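Local coordinates for protein P35 antigen (Borrelia burgdorferi, PDB 4ALY) that serves as an outer surface lipoprotein of the Lyme disease spirochaete and is critical for establishing infection after a tick bite, at residues Leu80-Asn85 / Lys212-Lys217; Leu135-Asn140 / Ser176-Met181; Ser154-Asp159 / Ser242-Thr247; Phe110-Phe115 / Asn161-Val166. All coordinates share one frame; numbering follows the deposited sequence.

Interaction 1 of 4, residues Leu80-Asn85 / Lys212-Lys217; sequences LDRSEN and KLTSLK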
# COMPACT_ATOMS: atom_id res chain seq x y z
N LEU A 80 1.69 20.32 -3.16
CA LEU A 80 1.38 20.54 -1.76
C LEU A 80 -0.03 20.07 -1.40
O LEU A 80 -0.21 19.60 -0.28
CB LEU A 80 1.54 22.01 -1.35
CG LEU A 80 2.97 22.52 -1.18
CD1 LEU A 80 2.96 23.89 -0.51
CD2 LEU A 80 3.82 21.50 -0.43
N ASP A 81 -0.99 20.22 -2.32
CA ASP A 81 -2.30 19.66 -2.11
C ASP A 81 -2.24 18.10 -2.04
O ASP A 81 -2.65 17.54 -1.03
CB ASP A 81 -3.33 20.12 -3.17
CG ASP A 81 -3.55 21.65 -3.18
OD1 ASP A 81 -3.08 22.37 -2.23
OD2 ASP A 81 -4.15 22.12 -4.18
N ARG A 82 -1.70 17.44 -3.09
CA ARG A 82 -1.46 16.01 -3.10
C ARG A 82 -0.76 15.48 -1.81
O ARG A 82 -1.28 14.53 -1.20
CB ARG A 82 -0.80 15.55 -4.40
CG ARG A 82 -1.81 15.33 -5.54
CD ARG A 82 -1.20 15.03 -6.92
NE ARG A 82 -1.21 13.58 -7.24
CZ ARG A 82 -1.85 13.02 -8.27
NH1 ARG A 82 -2.51 13.78 -9.13
NH2 ARG A 82 -1.81 11.69 -8.46
N SER A 83 0.32 16.12 -1.36
CA SER A 83 1.00 15.77 -0.07
C SER A 83 0.17 16.03 1.20
O SER A 83 0.24 15.29 2.19
CB SER A 83 2.33 16.54 0.12
OG SER A 83 3.25 16.26 -0.91
N GLU A 84 -0.60 17.12 1.18
CA GLU A 84 -1.45 17.46 2.30
C GLU A 84 -2.53 16.41 2.36
O GLU A 84 -2.70 15.82 3.40
CB GLU A 84 -2.07 18.86 2.15
CG GLU A 84 -2.45 19.48 3.47
CD GLU A 84 -1.25 19.75 4.36
OE1 GLU A 84 -0.33 20.47 3.89
OE2 GLU A 84 -1.23 19.26 5.52
N ASN A 85 -3.23 16.17 1.24
CA ASN A 85 -4.31 15.18 1.17
C ASN A 85 -3.94 13.75 1.70
O ASN A 85 -4.72 13.14 2.47
CB ASN A 85 -4.93 15.16 -0.21
CG ASN A 85 -6.17 14.29 -0.29
OD1 ASN A 85 -7.12 14.44 0.50
ND2 ASN A 85 -6.20 13.39 -1.27
N LYS A 212 2.74 8.11 -10.60
CA LYS A 212 3.06 6.70 -10.69
C LYS A 212 2.61 5.97 -9.43
O LYS A 212 2.04 4.89 -9.49
CB LYS A 212 4.54 6.48 -11.02
CG LYS A 212 4.79 6.63 -12.51
CD LYS A 212 6.21 7.08 -12.77
CE LYS A 212 6.27 8.20 -13.79
NZ LYS A 212 7.61 8.76 -13.54
N LEU A 213 2.85 6.61 -8.30
CA LEU A 213 2.33 6.13 -7.05
C LEU A 213 0.83 5.85 -7.08
O LEU A 213 0.43 4.75 -6.67
CB LEU A 213 2.68 7.10 -5.94
CG LEU A 213 3.69 6.65 -4.88
CD1 LEU A 213 4.58 5.47 -5.22
CD2 LEU A 213 4.43 7.88 -4.34
N THR A 214 0.03 6.82 -7.58
CA THR A 214 -1.44 6.70 -7.73
C THR A 214 -1.76 5.53 -8.65
O THR A 214 -2.72 4.80 -8.46
CB THR A 214 -2.06 7.99 -8.32
OG1 THR A 214 -2.06 9.02 -7.31
CG2 THR A 214 -3.54 7.77 -8.84
N SER A 215 -0.91 5.32 -9.64
CA SER A 215 -1.20 4.30 -10.62
C SER A 215 -0.83 2.88 -10.09
O SER A 215 -1.45 1.87 -10.47
CB SER A 215 -0.55 4.68 -11.95
OG SER A 215 -0.08 3.56 -12.62
N LEU A 216 0.15 2.82 -9.18
CA LEU A 216 0.46 1.59 -8.46
C LEU A 216 -0.68 1.20 -7.49
O LEU A 216 -1.14 0.05 -7.49
CB LEU A 216 1.73 1.78 -7.68
CG LEU A 216 3.08 1.69 -8.37
CD1 LEU A 216 4.11 2.24 -7.39
CD2 LEU A 216 3.42 0.24 -8.66
N LYS A 217 -1.16 2.16 -6.69
CA LYS A 217 -2.32 1.95 -5.80
C LYS A 217 -3.53 1.50 -6.60
O LYS A 217 -4.25 0.57 -6.20
CB LYS A 217 -2.70 3.23 -5.07
CG LYS A 217 -3.80 3.00 -4.04
CD LYS A 217 -3.85 4.09 -3.00
CE LYS A 217 -4.95 3.82 -1.98
NZ LYS A 217 -4.72 4.80 -0.86
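The guanidinium group of R82 presents its edge to T214: OG1 lies at that edge near the plane of the group, and CB sits in the plane behind it. The contact is a single close approach of two side chains on the surface of an all-helical bundle, between helix 70-95 and helix 200-233, and it illustrates how a long polar side chain can span two helices whose backbones stay well apart. The two short segments run in the same general direction. The arginine, by its length, covers most of the 10.4 Å between the CA atoms of R82 and T214. Its chain leaves the helix extended through chi2 and then bends at chi3 (99°), which swings the flat end round to meet the threonine; the two side chains cross at about a right angle. NH2 is the nitrogen that does the touching, with T214 CB 3.7 Å from R82 NH2. On the threonine, OG1 stands anti to the carbonyl carbon (chi1 -73°), a position from which it makes a weak hydrogen bond back to the carbonyl oxygen of F210, one turn earlier in its own helix. F210 is a shared neighbour, since R82 and S83 both pack against it. S83 touches I188 and L189, and L213 touches M181, of helix 163-189. Only 61 Å² is buried between the two segments, consistent with a small surface contact. Its shortest approach is the 2.9 Å between R82 NH2 and T214 OG1.

Interaction 2 of 4, residues Leu135-Asn140 / Ser176-Met181; sequences LYTSLN and SIQLAM. With SO4 (sulfate ion), chain D.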
# COMPACT_ATOMS: atom_id res chain seq x y z
N LEU A 135 -2.00 -0.57 5.70
CA LEU A 135 -2.56 -1.54 4.83
C LEU A 135 -4.07 -1.22 4.52
O LEU A 135 -4.52 -1.37 3.37
CB LEU A 135 -2.45 -2.91 5.47
CG LEU A 135 -3.08 -4.06 4.71
CD1 LEU A 135 -2.46 -4.23 3.30
CD2 LEU A 135 -2.89 -5.32 5.61
N TYR A 136 -4.84 -0.79 5.54
CA TYR A 136 -6.28 -0.56 5.35
C TYR A 136 -6.48 0.66 4.45
O TYR A 136 -7.32 0.66 3.55
CB TYR A 136 -6.98 -0.33 6.70
CG TYR A 136 -6.86 -1.42 7.75
CD1 TYR A 136 -6.80 -2.77 7.40
CD2 TYR A 136 -6.81 -1.10 9.11
CE1 TYR A 136 -6.73 -3.77 8.37
CE2 TYR A 136 -6.69 -2.08 10.08
CZ TYR A 136 -6.68 -3.43 9.69
OH TYR A 136 -6.60 -4.44 10.66
N THR A 137 -5.70 1.71 4.70
CA THR A 137 -5.66 2.88 3.87
C THR A 137 -5.31 2.53 2.42
O THR A 137 -5.83 3.19 1.50
CB THR A 137 -4.65 3.88 4.45
OG1 THR A 137 -5.08 4.21 5.78
CG2 THR A 137 -4.58 5.14 3.68
N SER A 138 -4.53 1.46 2.20
CA SER A 138 -4.07 1.14 0.85
C SER A 138 -5.22 0.64 0.04
O SER A 138 -5.16 0.53 -1.20
CB SER A 138 -2.90 0.13 0.87
OG SER A 138 -3.34 -1.21 0.98
N LEU A 139 -6.27 0.29 0.74
CA LEU A 139 -7.50 -0.17 0.10
C LEU A 139 -8.56 0.94 0.36
O LEU A 139 -9.77 0.65 0.52
CB LEU A 139 -7.91 -1.56 0.70
CG LEU A 139 -7.11 -2.80 0.27
CD1 LEU A 139 -7.12 -4.07 1.19
CD2 LEU A 139 -7.51 -3.13 -1.16
N ASN A 140 -8.08 2.19 0.51
CA ASN A 140 -9.00 3.33 0.74
C ASN A 140 -9.89 3.24 1.98
O ASN A 140 -10.91 3.88 2.08
CB ASN A 140 -9.87 3.59 -0.52
CG ASN A 140 -9.06 4.12 -1.71
OD1 ASN A 140 -7.95 4.58 -1.57
ND2 ASN A 140 -9.61 4.02 -2.87
N SER A 176 3.24 -1.68 0.95
CA SER A 176 4.49 -0.94 0.59
C SER A 176 4.19 0.33 -0.19
O SER A 176 4.88 1.31 -0.04
CB SER A 176 5.43 -1.85 -0.20
OG SER A 176 5.94 -2.83 0.65
N ILE A 177 3.17 0.27 -1.05
CA ILE A 177 2.75 1.38 -1.92
C ILE A 177 2.18 2.57 -1.10
O ILE A 177 2.50 3.75 -1.35
CB ILE A 177 1.64 0.91 -2.86
CG1 ILE A 177 2.14 -0.23 -3.79
CG2 ILE A 177 1.06 2.11 -3.61
CD1 ILE A 177 1.02 -0.88 -4.56
N GLN A 178 1.30 2.22 -0.14
CA GLN A 178 0.75 3.18 0.79
C GLN A 178 1.85 3.83 1.66
O GLN A 178 1.95 5.06 1.66
CB GLN A 178 -0.35 2.52 1.65
CG GLN A 178 -1.13 3.52 2.44
CD GLN A 178 -1.85 4.53 1.53
OE1 GLN A 178 -2.41 4.18 0.47
NE2 GLN A 178 -1.82 5.81 1.94
N LEU A 179 2.70 3.04 2.33
CA LEU A 179 3.89 3.57 3.03
C LEU A 179 4.69 4.52 2.15
O LEU A 179 5.07 5.62 2.59
CB LEU A 179 4.81 2.43 3.49
CG LEU A 179 6.19 2.87 4.02
CD1 LEU A 179 6.09 3.74 5.29
CD2 LEU A 179 7.07 1.66 4.33
N ALA A 180 4.94 4.12 0.89
CA ALA A 180 5.70 5.00 -0.00
C ALA A 180 4.98 6.35 -0.15
O ALA A 180 5.63 7.40 -0.06
CB ALA A 180 5.93 4.38 -1.37
N MET A 181 3.65 6.34 -0.37
CA MET A 181 2.94 7.62 -0.53
C MET A 181 3.09 8.54 0.68
O MET A 181 3.14 9.78 0.54
CB MET A 181 1.46 7.40 -0.84
CG MET A 181 1.19 6.67 -2.15
SD MET A 181 -0.50 6.05 -2.26
CE MET A 181 -1.37 7.51 -2.77
S SO4 D . -13.55 3.56 -2.48
O1 SO4 D . -13.95 3.47 -1.05
O2 SO4 D . -13.01 2.25 -2.98
O3 SO4 D . -12.55 4.63 -2.62
O4 SO4 D . -14.74 3.95 -3.27
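S138 and Q178 bring their backbones close, 5.2 Å between CA atoms, at the point where helix 129-137 stops against the middle of helix 163-189. A Schellman motif ends the first helix: N140, with positive phi (59°), is the C-prime residue, its N is bonded to T137 O at 2.7 Å, and F141 N reaches Y136 O. The small side chain of S138 lets its CB come to 3.6 Å from Q178 CB. The serine hydroxyl donates to L135 O at 2.7 Å, within its own segment, and it is also hydrogen-bonded to W220 NE1.

Q178 carries most of the contact. It leaves its helix with CG anti to the backbone N (chi1 -169°) and then folds at chi2, which lays the amide across T137 at about a right angle. T137 CG2 meets this amide at Q178 NE2, 3.3 Å away, while OE1 comes to 3.5 Å from S138 CA. Neither polar end of the amide relies on these neighbours: OE1 accepts from K217 NZ, a lysine that also serves T137 O, and NE2 is paired with E182 OE2. T137 OG1 is likewise engaged, with R133 NH1 and D93 OD2. Apart from the contact, N140 ND2 makes a weak hydrogen bond of 3.0 Å to O3 of a sulfate, probably a crystallisation ion.

All three touching residues are buried near the centre of the chain. Around them, helix 200-233 touches L139, N140 and M181, helix 143-157 touches Y136 and L139, and helix 254-275 packs against I177 and A180.

Interaction 3 of 4, residues Ser154-Asp159 / Ser242-Thr247; sequences SKLSQD and SKLNDT. With SO4 (sulfate ion), chain C.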
# COMPACT_ATOMS: atom_id res chain seq x y z
N SER A 154 -7.95 -15.54 3.86
CA SER A 154 -7.87 -16.40 5.02
C SER A 154 -8.01 -17.83 4.55
O SER A 154 -7.57 -18.77 5.26
CB SER A 154 -9.07 -16.15 5.92
OG SER A 154 -8.86 -15.05 6.76
N LYS A 155 -8.65 -18.05 3.41
CA LYS A 155 -8.82 -19.43 2.97
C LYS A 155 -7.44 -19.94 2.55
O LYS A 155 -7.10 -21.07 2.87
CB LYS A 155 -9.84 -19.56 1.86
CG LYS A 155 -11.27 -19.35 2.36
CD LYS A 155 -12.24 -19.87 1.32
CE LYS A 155 -13.52 -20.35 1.98
NZ LYS A 155 -14.56 -20.40 0.94
N LEU A 156 -6.63 -19.07 1.90
CA LEU A 156 -5.27 -19.38 1.51
C LEU A 156 -4.31 -19.40 2.69
O LEU A 156 -3.43 -20.25 2.77
CB LEU A 156 -4.75 -18.34 0.53
CG LEU A 156 -5.28 -18.34 -0.89
CD1 LEU A 156 -4.84 -17.09 -1.67
CD2 LEU A 156 -4.91 -19.67 -1.60
N SER A 157 -4.44 -18.46 3.61
CA SER A 157 -3.50 -18.39 4.72
C SER A 157 -3.63 -19.64 5.66
O SER A 157 -2.68 -20.05 6.34
CB SER A 157 -3.70 -17.07 5.46
OG SER A 157 -2.75 -16.89 6.53
N GLN A 158 -4.81 -20.27 5.65
CA GLN A 158 -5.01 -21.55 6.36
C GLN A 158 -4.12 -22.72 5.83
O GLN A 158 -4.07 -23.83 6.41
CB GLN A 158 -6.50 -21.90 6.34
CG GLN A 158 -7.33 -21.02 7.28
CD GLN A 158 -8.80 -21.35 7.33
OE1 GLN A 158 -9.56 -21.03 6.42
NE2 GLN A 158 -9.22 -21.96 8.40
N ASP A 159 -3.44 -22.48 4.71
CA ASP A 159 -2.58 -23.47 4.13
C ASP A 159 -1.19 -22.87 4.11
O ASP A 159 -0.95 -21.89 3.40
CB ASP A 159 -3.07 -23.81 2.71
CG ASP A 159 -2.30 -24.99 2.05
OD1 ASP A 159 -1.10 -25.18 2.27
OD2 ASP A 159 -2.88 -25.70 1.23
N SER A 242 -6.05 -24.65 -3.98
CA SER A 242 -4.99 -24.58 -5.00
C SER A 242 -5.38 -23.70 -6.14
O SER A 242 -4.53 -22.98 -6.65
CB SER A 242 -4.61 -25.96 -5.57
OG SER A 242 -3.69 -26.59 -4.67
N LYS A 243 -6.63 -23.79 -6.59
CA LYS A 243 -7.06 -22.99 -7.75
C LYS A 243 -7.09 -21.57 -7.21
O LYS A 243 -6.62 -20.68 -7.87
CB LYS A 243 -8.44 -23.41 -8.26
CG LYS A 243 -8.55 -24.85 -8.70
CD LYS A 243 -9.55 -24.99 -9.85
CE LYS A 243 -9.24 -26.20 -10.76
NZ LYS A 243 -10.01 -27.38 -10.31
N LEU A 244 -7.53 -21.40 -5.95
CA LEU A 244 -7.60 -20.07 -5.36
C LEU A 244 -6.18 -19.50 -5.37
O LEU A 244 -5.96 -18.38 -5.85
CB LEU A 244 -8.26 -20.05 -3.98
CG LEU A 244 -8.30 -18.64 -3.35
CD1 LEU A 244 -8.97 -17.61 -4.31
CD2 LEU A 244 -8.89 -18.57 -1.93
N ASN A 245 -5.21 -20.29 -4.88
CA ASN A 245 -3.81 -19.90 -4.95
C ASN A 245 -3.34 -19.48 -6.37
O ASN A 245 -2.69 -18.46 -6.53
CB ASN A 245 -2.90 -21.01 -4.41
CG ASN A 245 -1.44 -20.62 -4.48
OD1 ASN A 245 -1.02 -19.71 -3.78
ND2 ASN A 245 -0.68 -21.29 -5.38
N ASP A 246 -3.69 -20.24 -7.41
CA ASP A 246 -3.30 -19.83 -8.76
C ASP A 246 -3.89 -18.54 -9.19
O ASP A 246 -3.24 -17.78 -9.91
CB ASP A 246 -3.66 -20.87 -9.82
CG ASP A 246 -2.91 -22.17 -9.60
OD1 ASP A 246 -1.76 -22.14 -9.06
OD2 ASP A 246 -3.52 -23.23 -9.92
N THR A 247 -5.12 -18.27 -8.80
CA THR A 247 -5.65 -16.99 -9.21
C THR A 247 -5.05 -15.77 -8.54
O THR A 247 -4.79 -14.79 -9.21
CB THR A 247 -7.15 -16.97 -9.45
OG1 THR A 247 -7.72 -15.78 -8.88
CG2 THR A 247 -7.78 -18.18 -8.99
S SO4 C . 3.17 -20.58 -6.10
O1 SO4 C . 3.67 -19.63 -5.10
O2 SO4 C . 4.40 -21.02 -6.74
O3 SO4 C . 2.26 -20.03 -7.14
O4 SO4 C . 2.44 -21.64 -5.33
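L156 and N245 mark the closest backbone approach here, 6.6 Å between CA atoms, where the C-terminal turns of helix 143-157 lie against the short helix 241-250. L156 and L244 supply most of the buried area, a compact instance of apolar helix packing. L156 points toward helix 241-250. Its CG sits 3.8 Å from L244 CD2, the two side chains crossing obliquely, and its CD2 methyl reaches past to the backbone, 3.4 Å from N245 N and 3.7 Å from N245 CB. L244 answers with CG anti to its main-chain nitrogen (chi1 179°), which sends CD2 along the first helix as far as K155 CB, 4.0 Å away.

K155 contributes only the base of its side chain. The extended remainder leads away, and NZ bonds to Y231 OH and Q238 O. L156 also meets V241 and L248 of the short helix, V166 of helix 163-189, and Y162. The N245 side chain packs on Y162 and L165, and ND2 donates a 3.1 Å hydrogen bond (149° at the hydrogen) to O4 of a sulfate ion that probably came from the crystallisation liquor.

Across these segments the chemistry is therefore largely apolar: aliphatic carbons make most of the join, one methyl resting on the backbone at N245, while the polar ends of K155 and N245 find partners beyond it. Such a contact should owe its stability mainly to exclusion of water and to shape.

Interaction 4 of 4, residues Phe110-Phe115 / Asn161-Val166; sequences FSKIFF and NYRGLV
R163 receives two neighbours from the loop that follows helix 106-110, and the contact shows how an arginine can use its aliphatic stem and its flat end for different purposes. The apolar contacts come first. I113 lays its CG2 methyl against the stem, 3.6 Å from R163 CG, the two side chains set at a slant to each other. I113 also touches K167 and I171 of helix 163-189.

Packing against the flat group is the work of K112. Its CB lies over one face of the R163 guanidinium, 3.4 Å above the plane and displaced toward the rim, which leaves it 3.7 Å from NH1 of R163. The arginine bends at chi3 (-39°) after an extended start, and this bend turns the plane beneath the lysine. The backbone joins in: K112 O comes within 3.6 Å of R163 CD.

Electrostatics set the remaining terms. K112 NZ and R163 NH2 stand 5.3 Å apart with like charge, a probably mild cost, and the lysine chain, bent at chi2, carries its amine away from the contact. The arginine has a favourable partner as well, because NH2 bonds to S157 O near the end of helix 143-157.

F110 and I113 share F123 as a partner, the first through an edge-to-face ring contact and the second through backbone hydrogen bonds, while F115 meets F175 of helix 163-189 edge-to-face. The whole is an irregular connection packed on a helix start, within the helical fold of the BbCRASP-1-related Borrelia lipoproteins.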
# COMPACT_ATOMS: atom_id res chain seq x y z
N PHE A 110 -3.34 -12.29 10.25
CA PHE A 110 -2.37 -11.40 10.90
C PHE A 110 -1.70 -12.15 12.06
O PHE A 110 -0.52 -11.98 12.38
CB PHE A 110 -3.01 -10.11 11.38
CG PHE A 110 -3.57 -9.24 10.29
CD1 PHE A 110 -3.06 -9.27 9.00
CD2 PHE A 110 -4.57 -8.32 10.58
CE1 PHE A 110 -3.55 -8.42 8.01
CE2 PHE A 110 -5.05 -7.42 9.61
CZ PHE A 110 -4.54 -7.47 8.32
N SER A 111 -2.45 -13.04 12.66
CA SER A 111 -1.80 -13.75 13.79
C SER A 111 -0.96 -14.97 13.32
O SER A 111 -0.49 -15.66 14.17
CB SER A 111 -2.80 -14.13 14.89
OG SER A 111 -3.60 -15.18 14.43
N LYS A 112 -0.81 -15.19 12.02
CA LYS A 112 0.04 -16.27 11.47
C LYS A 112 1.22 -15.79 10.63
O LYS A 112 2.04 -16.61 10.23
CB LYS A 112 -0.71 -17.21 10.52
CG LYS A 112 -2.11 -17.64 10.92
CD LYS A 112 -2.03 -18.69 12.00
CE LYS A 112 -3.29 -19.56 11.99
NZ LYS A 112 -3.10 -20.21 13.32
N ILE A 113 1.31 -14.50 10.33
CA ILE A 113 2.35 -14.03 9.45
C ILE A 113 3.22 -13.02 10.22
O ILE A 113 2.77 -12.50 11.22
CB ILE A 113 1.74 -13.34 8.20
CG1 ILE A 113 0.89 -12.12 8.65
CG2 ILE A 113 0.97 -14.36 7.34
CD1 ILE A 113 0.62 -11.11 7.57
N PHE A 114 4.42 -12.76 9.70
CA PHE A 114 5.39 -11.75 10.20
C PHE A 114 5.62 -10.61 9.24
O PHE A 114 5.67 -10.80 8.04
CB PHE A 114 6.74 -12.38 10.47
CG PHE A 114 6.64 -13.49 11.42
CD1 PHE A 114 6.56 -13.23 12.79
CD2 PHE A 114 6.53 -14.81 10.97
CE1 PHE A 114 6.41 -14.26 13.69
CE2 PHE A 114 6.38 -15.85 11.88
CZ PHE A 114 6.35 -15.57 13.23
N PHE A 115 5.88 -9.43 9.80
CA PHE A 115 6.05 -8.28 8.97
C PHE A 115 7.22 -8.48 8.00
O PHE A 115 7.06 -8.31 6.79
CB PHE A 115 6.21 -7.01 9.84
CG PHE A 115 6.28 -5.74 9.04
CD1 PHE A 115 5.22 -5.34 8.25
CD2 PHE A 115 7.42 -4.95 9.06
CE1 PHE A 115 5.30 -4.15 7.50
CE2 PHE A 115 7.51 -3.76 8.31
CZ PHE A 115 6.44 -3.36 7.54
N ASN A 161 1.53 -23.77 2.72
CA ASN A 161 2.18 -23.53 1.41
C ASN A 161 1.72 -22.29 0.73
O ASN A 161 2.43 -21.78 -0.14
CB ASN A 161 1.96 -24.63 0.41
CG ASN A 161 2.52 -25.85 0.88
OD1 ASN A 161 1.80 -26.67 1.49
ND2 ASN A 161 3.85 -25.91 0.82
N TYR A 162 0.52 -21.82 1.07
CA TYR A 162 0.03 -20.60 0.36
C TYR A 162 0.12 -19.33 1.21
O TYR A 162 -0.14 -18.26 0.72
CB TYR A 162 -1.37 -20.83 -0.13
CG TYR A 162 -1.47 -22.06 -0.97
CD1 TYR A 162 -0.46 -22.38 -1.90
CD2 TYR A 162 -2.53 -22.92 -0.83
CE1 TYR A 162 -0.57 -23.50 -2.68
CE2 TYR A 162 -2.63 -24.06 -1.57
CZ TYR A 162 -1.65 -24.33 -2.50
OH TYR A 162 -1.79 -25.44 -3.30
N ARG A 163 0.51 -19.45 2.46
CA ARG A 163 0.51 -18.30 3.37
C ARG A 163 1.55 -17.26 2.97
O ARG A 163 1.32 -16.04 3.13
CB ARG A 163 0.73 -18.75 4.80
CG ARG A 163 0.98 -17.65 5.82
CD ARG A 163 0.80 -18.15 7.22
NE ARG A 163 -0.31 -19.09 7.39
CZ ARG A 163 -0.29 -20.09 8.30
NH1 ARG A 163 0.75 -20.24 9.09
NH2 ARG A 163 -1.28 -20.93 8.43
N GLY A 164 2.67 -17.71 2.39
CA GLY A 164 3.75 -16.78 1.99
C GLY A 164 3.24 -15.77 0.99
O GLY A 164 3.47 -14.54 1.13
N LEU A 165 2.51 -16.27 -0.02
CA LEU A 165 2.04 -15.36 -1.06
C LEU A 165 1.02 -14.29 -0.53
O LEU A 165 1.07 -13.12 -0.98
CB LEU A 165 1.47 -16.16 -2.17
CG LEU A 165 0.93 -15.35 -3.33
CD1 LEU A 165 2.04 -14.52 -3.99
CD2 LEU A 165 0.35 -16.39 -4.28
N VAL A 166 0.20 -14.70 0.46
CA VAL A 166 -0.71 -13.81 1.20
C VAL A 166 -0.04 -12.65 1.87
O VAL A 166 -0.37 -11.50 1.62
CB VAL A 166 -1.59 -14.58 2.20
CG1 VAL A 166 -2.35 -13.61 3.09
CG2 VAL A 166 -2.51 -15.52 1.44

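How the interactions relate
The four contacts fall into two pairs strung along an elongated bundle. Interactions 1 and 2, with centres 11 Å apart, are coupled by K217, which belongs to the first and bonds into the second. Interactions 3 and 4 are also 11 Å apart and touch through Y162: S242 OG lies 2.6 Å from Y162 OH, and N245 CG 3.3 Å from Y162 CD1. F110 joins the pairs, since its CZ packs 3.8 Å from L135 CD2. Interactions 1 and 3 lie on opposite sides of the chain's centre, about 32 Å between centres. Helix 163-189 serves interactions 2 and 4. Interactions 2 and 3 each bind a separate sulfate, probably from the crystallisation liquor, which marks no known site.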